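Local coordinates for protein NAD dependent epimerase/dehydratase family (uncultured archaeon MedDCM-OCT-S05-C57, PDB 5Y1F) that probably oxidises L-threonine at its secondary hydroxyl with NAD+ as hydride acceptor, working as a monomeric threonine dehydrogenase, at residues 198-203 with 220-225; 264-269 with 277-282. All blocks are in the same frame, centred on the assembly; numbering follows the deposited sequence. Where two conformers were deposited one is given.

Interaction 1 (198-203 with 220-225)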
loop_
_atom_site.group_PDB
_atom_site.type_symbol
_atom_site.label_atom_id
_atom_site.label_comp_id
_atom_site.label_asym_id
_atom_site.label_seq_id
_atom_site.Cartn_x
_atom_site.Cartn_y
_atom_site.Cartn_z
ATOM N N THR A 198 1.028 10.828 -0.777
ATOM C CA THR A 198 0.013 10.901 0.257
ATOM C C THR A 198 0.601 11.073 1.642
ATOM O O THR A 198 -0.141 11.267 2.620
ATOM C CB THR A 198 -0.932 9.696 0.225
ATOM O OG1 THR A 198 -0.189 8.504 0.345
ATOM C CG2 THR A 198 -1.638 9.614 -1.094
ATOM N N ASP A 199 1.917 11.191 1.734
ATOM C CA ASP A 199 2.579 11.237 3.025
ATOM C C ASP A 199 2.386 12.523 3.742
ATOM O O ASP A 199 2.754 12.629 4.919
ATOM C CB ASP A 199 4.040 10.914 2.899
ATOM C CG ASP A 199 4.317 9.457 3.194
ATOM O OD1 ASP A 199 3.462 8.787 3.855
ATOM O OD2 ASP A 199 5.437 8.993 2.887
ATOM N N TYR A 200 1.763 13.527 3.134
ATOM C CA TYR A 200 1.500 14.753 3.859
ATOM C C TYR A 200 0.600 14.489 5.056
ATOM O O TYR A 200 0.665 15.224 6.045
ATOM C CB TYR A 200 0.880 15.859 2.953
ATOM C CG TYR A 200 -0.444 15.505 2.305
ATOM C CD1 TYR A 200 -0.461 14.927 1.045
ATOM C CD2 TYR A 200 -1.679 15.734 2.918
ATOM C CE1 TYR A 200 -1.648 14.593 0.438
ATOM C CE2 TYR A 200 -2.869 15.371 2.333
ATOM C CZ TYR A 200 -2.859 14.807 1.061
ATOM O OH TYR A 200 -4.026 14.457 0.420
ATOM N N ALA A 201 -0.262 13.489 4.979
ATOM C CA ALA A 201 -1.146 13.211 6.097
ATOM C C ALA A 201 -0.329 12.626 7.268
ATOM O O ALA A 201 -0.348 13.177 8.416
ATOM C CB ALA A 201 -2.311 12.332 5.672
ATOM N N VAL A 202 0.568 11.703 6.991
ATOM C CA VAL A 202 1.411 11.157 8.016
ATOM C C VAL A 202 2.305 12.239 8.601
ATOM O O VAL A 202 2.419 12.369 9.827
ATOM C CB VAL A 202 2.214 9.949 7.509
ATOM C CG1 VAL A 202 3.216 9.476 8.517
ATOM C CG2 VAL A 202 1.283 8.802 7.173
ATOM N N GLU A 203 2.978 12.977 7.736
ATOM C CA GLU A 203 3.899 14.029 8.204
ATOM C C GLU A 203 3.218 15.064 9.045
ATOM O O GLU A 203 3.783 15.560 10.043
ATOM C CB GLU A 203 4.596 14.705 7.035
ATOM C CG GLU A 203 5.517 13.823 6.233
ATOM C CD GLU A 203 6.175 14.511 5.041
ATOM O OE1 GLU A 203 6.959 13.811 4.358
ATOM O OE2 GLU A 203 5.874 15.704 4.803
ATOM N N ARG A 220 -4.026 23.382 0.638
ATOM C CA ARG A 220 -4.889 23.067 1.755
ATOM C C ARG A 220 -6.170 22.329 1.351
ATOM O O ARG A 220 -6.832 21.734 2.163
ATOM C CB ARG A 220 -5.257 24.307 2.580
ATOM C CG ARG A 220 -6.067 25.362 1.851
ATOM C CD ARG A 220 -6.582 26.455 2.756
ATOM N NE ARG A 220 -5.532 27.134 3.461
ATOM C CZ ARG A 220 -5.357 27.149 4.785
ATOM N NH1 ARG A 220 -6.263 26.606 5.615
ATOM N NH2 ARG A 220 -4.319 27.772 5.260
ATOM N N ASN A 221 -6.581 22.460 0.102
ATOM C CA ASN A 221 -7.784 21.783 -0.340
ATOM C C ASN A 221 -7.534 20.399 -0.928
ATOM O O ASN A 221 -8.531 19.716 -1.234
ATOM C CB ASN A 221 -8.541 22.636 -1.348
ATOM C CG ASN A 221 -7.746 22.886 -2.583
ATOM O OD1 ASN A 221 -6.880 23.759 -2.601
ATOM N ND2 ASN A 221 -7.968 22.071 -3.606
ATOM N N THR A 222 -6.270 19.959 -1.009
ATOM C CA THR A 222 -5.950 18.663 -1.639
ATOM C C THR A 222 -6.702 17.579 -0.900
ATOM O O THR A 222 -6.659 17.517 0.328
ATOM C CB THR A 222 -4.451 18.419 -1.570
ATOM O OG1 THR A 222 -3.769 19.504 -2.213
ATOM C CG2 THR A 222 -4.086 17.101 -2.253
ATOM N N ARG A 223 -7.460 16.770 -1.646
ATOM C CA ARG A 223 -8.423 15.860 -1.061
ATOM C C ARG A 223 -8.233 14.535 -1.796
ATOM O O ARG A 223 -8.421 14.444 -2.996
ATOM C CB ARG A 223 -9.807 16.428 -1.328
ATOM C CG ARG A 223 -10.953 15.621 -0.769
ATOM C CD ARG A 223 -12.289 16.257 -1.114
ATOM N NE ARG A 223 -12.449 17.605 -0.580
ATOM C CZ ARG A 223 -12.756 17.861 0.683
ATOM N NH1 ARG A 223 -13.115 16.897 1.522
ATOM N NH2 ARG A 223 -12.714 19.106 1.115
ATOM N N LEU A 224 -7.845 13.513 -1.052
ATOM C CA LEU A 224 -7.547 12.190 -1.613
ATOM C C LEU A 224 -8.194 11.116 -0.749
ATOM O O LEU A 224 -8.448 11.325 0.460
ATOM C CB LEU A 224 -6.064 11.943 -1.650
ATOM C CG LEU A 224 -5.264 12.789 -2.604
ATOM C CD1 LEU A 224 -3.782 12.578 -2.482
ATOM C CD2 LEU A 224 -5.712 12.537 -4.047
ATOM N N PRO A 225 -8.467 9.959 -1.336
ATOM C CA PRO A 225 -8.897 8.795 -0.572
ATOM C C PRO A 225 -7.766 8.361 0.370
ATOM O O PRO A 225 -6.619 8.257 -0.032
ATOM C CB PRO A 225 -9.140 7.741 -1.650
ATOM C CG PRO A 225 -9.224 8.457 -2.926
ATOM C CD PRO A 225 -8.310 9.631 -2.750
HETATM O O HOH W 1 -6.026 15.337 1.896
#
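The Tyr200 ring reaches from the helix toward segment 220-225 and meets Leu224 with its edge: Leu224 CD1 lies near the ring plane, 4.1 Å from Tyr200 CE1 and 3.5 Å from Tyr200 OH. Over one face, offset toward the rim, sits Thr198 O from the ring's own segment, 4.0 Å above the plane. Thr222 CG2 approaches obliquely, 3.8 Å from Tyr200 OH. In the ring plane, beyond the hydroxyl, a water accepts the phenol proton at 2.6 Å from Tyr200 OH and donates to Thr222 O at 2.8 Å. The two segments share no direct hydrogen bond, and this water makes the polar link, satisfying the phenol at the end of an otherwise apolar approach. Tyr200 CG stands between its backbone N and carbonyl carbon (chi1 60°), which sends the ring across to the other segment. Leu224 CD1 also meets Thr198 CG2 at 3.9 Å, so one leucine methyl packs against both the tyrosine and the threonine. The Thr222 methyl, anti to its backbone N (chi1 -57° to OG1), faces the phenol, while its hydroxyl is hydrogen-bonded chiefly to Asn219 O, and also to Gln285 OE1. Leu224 N is buried here without a polar partner. Thr198 lines the NAD pocket and touches the dinucleotide, so the contact borders the cofactor site. In this epimerase/dehydratase-family fold, helix 199-211 lies in the connection between parallel neighbours 178-187 and 223-228 of the large mixed sheet, and the contact packs its start on the start of strand 223-228. Met226 of that strand packs on Thr198, Tyr200 and Ala201; Tyr200 also touches Tyr214 and Cys216 of strand 213-216.

Interaction 2 (264-269 with 277-282)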
loop_
_atom_site.group_PDB
_atom_site.type_symbol
_atom_site.label_atom_id
_atom_site.label_comp_id
_atom_site.label_asym_id
_atom_site.label_seq_id
_atom_site.Cartn_x
_atom_site.Cartn_y
_atom_site.Cartn_z
ATOM N N GLU A 264 -8.847 19.964 6.403
ATOM C CA GLU A 264 -9.726 19.224 7.294
ATOM C C GLU A 264 -8.931 18.372 8.276
ATOM O O GLU A 264 -9.276 18.243 9.472
ATOM C CB GLU A 264 -10.732 18.392 6.488
ATOM C CG GLU A 264 -11.778 19.289 5.784
ATOM C CD GLU A 264 -12.584 18.615 4.669
ATOM O OE1 GLU A 264 -12.308 17.464 4.303
ATOM O OE2 GLU A 264 -13.376 19.337 3.988
ATOM N N LEU A 265 -7.867 17.746 7.807
ATOM C CA LEU A 265 -6.988 16.977 8.693
ATOM C C LEU A 265 -6.321 17.911 9.705
ATOM O O LEU A 265 -6.235 17.583 10.894
ATOM C CB LEU A 265 -5.962 16.197 7.882
ATOM C CG LEU A 265 -5.021 15.376 8.754
ATOM C CD1 LEU A 265 -5.776 14.325 9.548
ATOM C CD2 LEU A 265 -3.965 14.709 7.870
ATOM N N GLU A 266 -5.852 19.073 9.263
ATOM C CA GLU A 266 -5.260 20.048 10.185
ATOM C C GLU A 266 -6.251 20.383 11.293
ATOM O O GLU A 266 -5.857 20.436 12.489
ATOM C CB GLU A 266 -4.842 21.304 9.444
ATOM C CG GLU A 266 -4.273 22.377 10.366
ATOM C CD GLU A 266 -4.079 23.737 9.715
ATOM O OE1 GLU A 266 -3.685 24.663 10.472
ATOM O OE2 GLU A 266 -4.281 23.945 8.489
ATOM N N LYS A 267 -7.510 20.621 10.945
ATOM C CA LYS A 267 -8.480 21.001 11.962
ATOM C C LYS A 267 -8.721 19.839 12.917
ATOM O O LYS A 267 -8.842 20.053 14.125
ATOM C CB LYS A 267 -9.788 21.395 11.309
ATOM C CG LYS A 267 -9.795 22.772 10.660
ATOM C CD LYS A 267 -11.135 23.037 9.978
ATOM C CE LYS A 267 -11.231 24.433 9.377
ATOM N NZ LYS A 267 -10.288 24.690 8.251
ATOM N N GLU A 268 -8.744 18.613 12.432
ATOM C CA GLU A 268 -8.898 17.462 13.326
ATOM C C GLU A 268 -7.735 17.333 14.275
ATOM O O GLU A 268 -7.921 17.144 15.505
ATOM C CB GLU A 268 -9.086 16.192 12.500
ATOM C CG GLU A 268 -9.513 15.017 13.342
ATOM C CD GLU A 268 -10.923 15.170 13.900
ATOM O OE1 GLU A 268 -11.795 15.730 13.204
ATOM O OE2 GLU A 268 -11.169 14.633 14.992
ATOM N N ILE A 269 -6.527 17.484 13.784
ATOM C CA ILE A 269 -5.366 17.368 14.624
ATOM C C ILE A 269 -5.312 18.502 15.637
ATOM O O ILE A 269 -5.019 18.261 16.830
ATOM C CB ILE A 269 -4.102 17.354 13.771
ATOM C CG1 ILE A 269 -4.048 16.058 12.974
ATOM C CG2 ILE A 269 -2.850 17.512 14.649
ATOM C CD1 ILE A 269 -2.943 16.035 11.937
ATOM N N CYS A 277 0.251 25.156 10.824
ATOM C CA CYS A 277 0.351 24.474 9.530
ATOM C C CYS A 277 0.467 25.489 8.407
ATOM O O CYS A 277 -0.424 26.316 8.268
ATOM C CB CYS A 277 -0.867 23.612 9.309
ATOM S SG CYS A 277 -0.647 22.369 8.051
ATOM N N LEU A 278 1.521 25.418 7.626
ATOM C CA LEU A 278 1.725 26.306 6.468
ATOM C C LEU A 278 1.671 25.430 5.237
ATOM O O LEU A 278 2.138 24.277 5.255
ATOM C CB LEU A 278 3.098 26.966 6.530
ATOM C CG LEU A 278 3.249 27.968 7.685
ATOM C CD1 LEU A 278 4.653 28.568 7.600
ATOM C CD2 LEU A 278 2.165 29.049 7.643
ATOM N N TYR A 279 1.187 25.981 4.132
ATOM C CA TYR A 279 0.996 25.214 2.908
ATOM C C TYR A 279 1.949 25.743 1.834
ATOM O O TYR A 279 1.840 26.938 1.435
ATOM C CB TYR A 279 -0.462 25.326 2.482
ATOM C CG TYR A 279 -1.411 24.649 3.450
ATOM C CD1 TYR A 279 -1.672 23.288 3.337
ATOM C CD2 TYR A 279 -1.925 25.294 4.567
ATOM C CE1 TYR A 279 -2.434 22.620 4.276
ATOM C CE2 TYR A 279 -2.780 24.667 5.451
ATOM C CZ TYR A 279 -2.972 23.305 5.328
ATOM O OH TYR A 279 -3.777 22.610 6.210
ATOM N N LYS A 280 2.859 24.903 1.398
ATOM C CA LYS A 280 3.898 25.223 0.414
ATOM C C LYS A 280 3.997 24.084 -0.591
ATOM O O LYS A 280 4.808 23.155 -0.453
ATOM C CB LYS A 280 5.245 25.415 1.116
ATOM C CG LYS A 280 5.246 26.640 2.014
ATOM C CD LYS A 280 6.265 27.653 1.506
ATOM C CE LYS A 280 7.682 27.261 1.883
ATOM N NZ LYS A 280 8.488 28.457 2.259
ATOM N N PRO A 281 3.158 24.086 -1.600
ATOM C CA PRO A 281 3.090 22.942 -2.518
ATOM C C PRO A 281 4.366 22.732 -3.284
ATOM O O PRO A 281 5.094 23.695 -3.607
ATOM C CB PRO A 281 1.938 23.279 -3.438
ATOM C CG PRO A 281 1.097 24.219 -2.617
ATOM C CD PRO A 281 2.082 25.050 -1.872
ATOM N N ASP A 282 4.630 21.478 -3.626
ATOM C CA ASP A 282 5.751 21.130 -4.515
ATOM C C ASP A 282 5.283 20.192 -5.633
ATOM O O ASP A 282 4.101 20.083 -5.889
ATOM C CB ASP A 282 6.984 20.658 -3.741
ATOM C CG ASP A 282 6.855 19.296 -3.090
ATOM O OD1 ASP A 282 7.751 18.998 -2.280
ATOM O OD2 ASP A 282 5.955 18.481 -3.403
#
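Glu266 and Tyr279 cross at a slant, their carboxylate and ring planes 45° apart, and join helix 262-270 to strand 276-279, which pairs in parallel with strand 213-216 in a small two-stranded sheet outside the main mixed sheet of this epimerase/dehydratase-type fold. The phenol donates to the carboxylate, with Tyr279 OH 2.7 Å from Glu266 OE2. The bond uses the anti side of that oxygen and comes in 28° out of the carboxylate plane; seen from the tyrosine, the oxygen lies at the ring edge, in the plane of the ring. Glu266 gets there as a nearly straight arm: CG is anti to the backbone N (chi1 178°) and the chain stays extended beyond it, so the carboxylate reaches the strand from the helix. The tyrosine does not set out directly toward the helix, but the length of the side chain brings the hydroxyl up to Glu266, and Tyr279 OH also comes within 3.6 Å of Glu266 CB. Cys277, two residues earlier on the strand, points toward the helix and packs against the same carboxylate through its CB. Phe275 adds an apolar neighbour to Glu266, and Arg220, salt-bridged to Glu263, packs on Tyr279. Across the pairing with strand 213-216, Cys277 touches Tyr214 and Tyr279 touches Cys216. The other carboxylate oxygen, Glu266 OE1, rests against the cysteine methylene, 3.2 Å from Cys277 CB.

Overall arrangement
Interaction 1 is the more buried of the two and borders the NAD pocket; interaction 2 lies farther out, partly buried and away from the cofactor, with their centres about 8 Å apart. The chemistry follows this: apolar side chains and a bridging water inside, a direct tyrosine-carboxylate hydrogen bond nearer the surface. The two hold neighbouring elements, since helix 199-211 of interaction 1 packs on helix 262-270 of interaction 2 through Ala201 CB and Leu265 CD2, 3.6 Å apart. A salt bridge, Arg223 NH1 to Glu264 OE1 at 3.0 Å, joins segment 220-225 to the same helix.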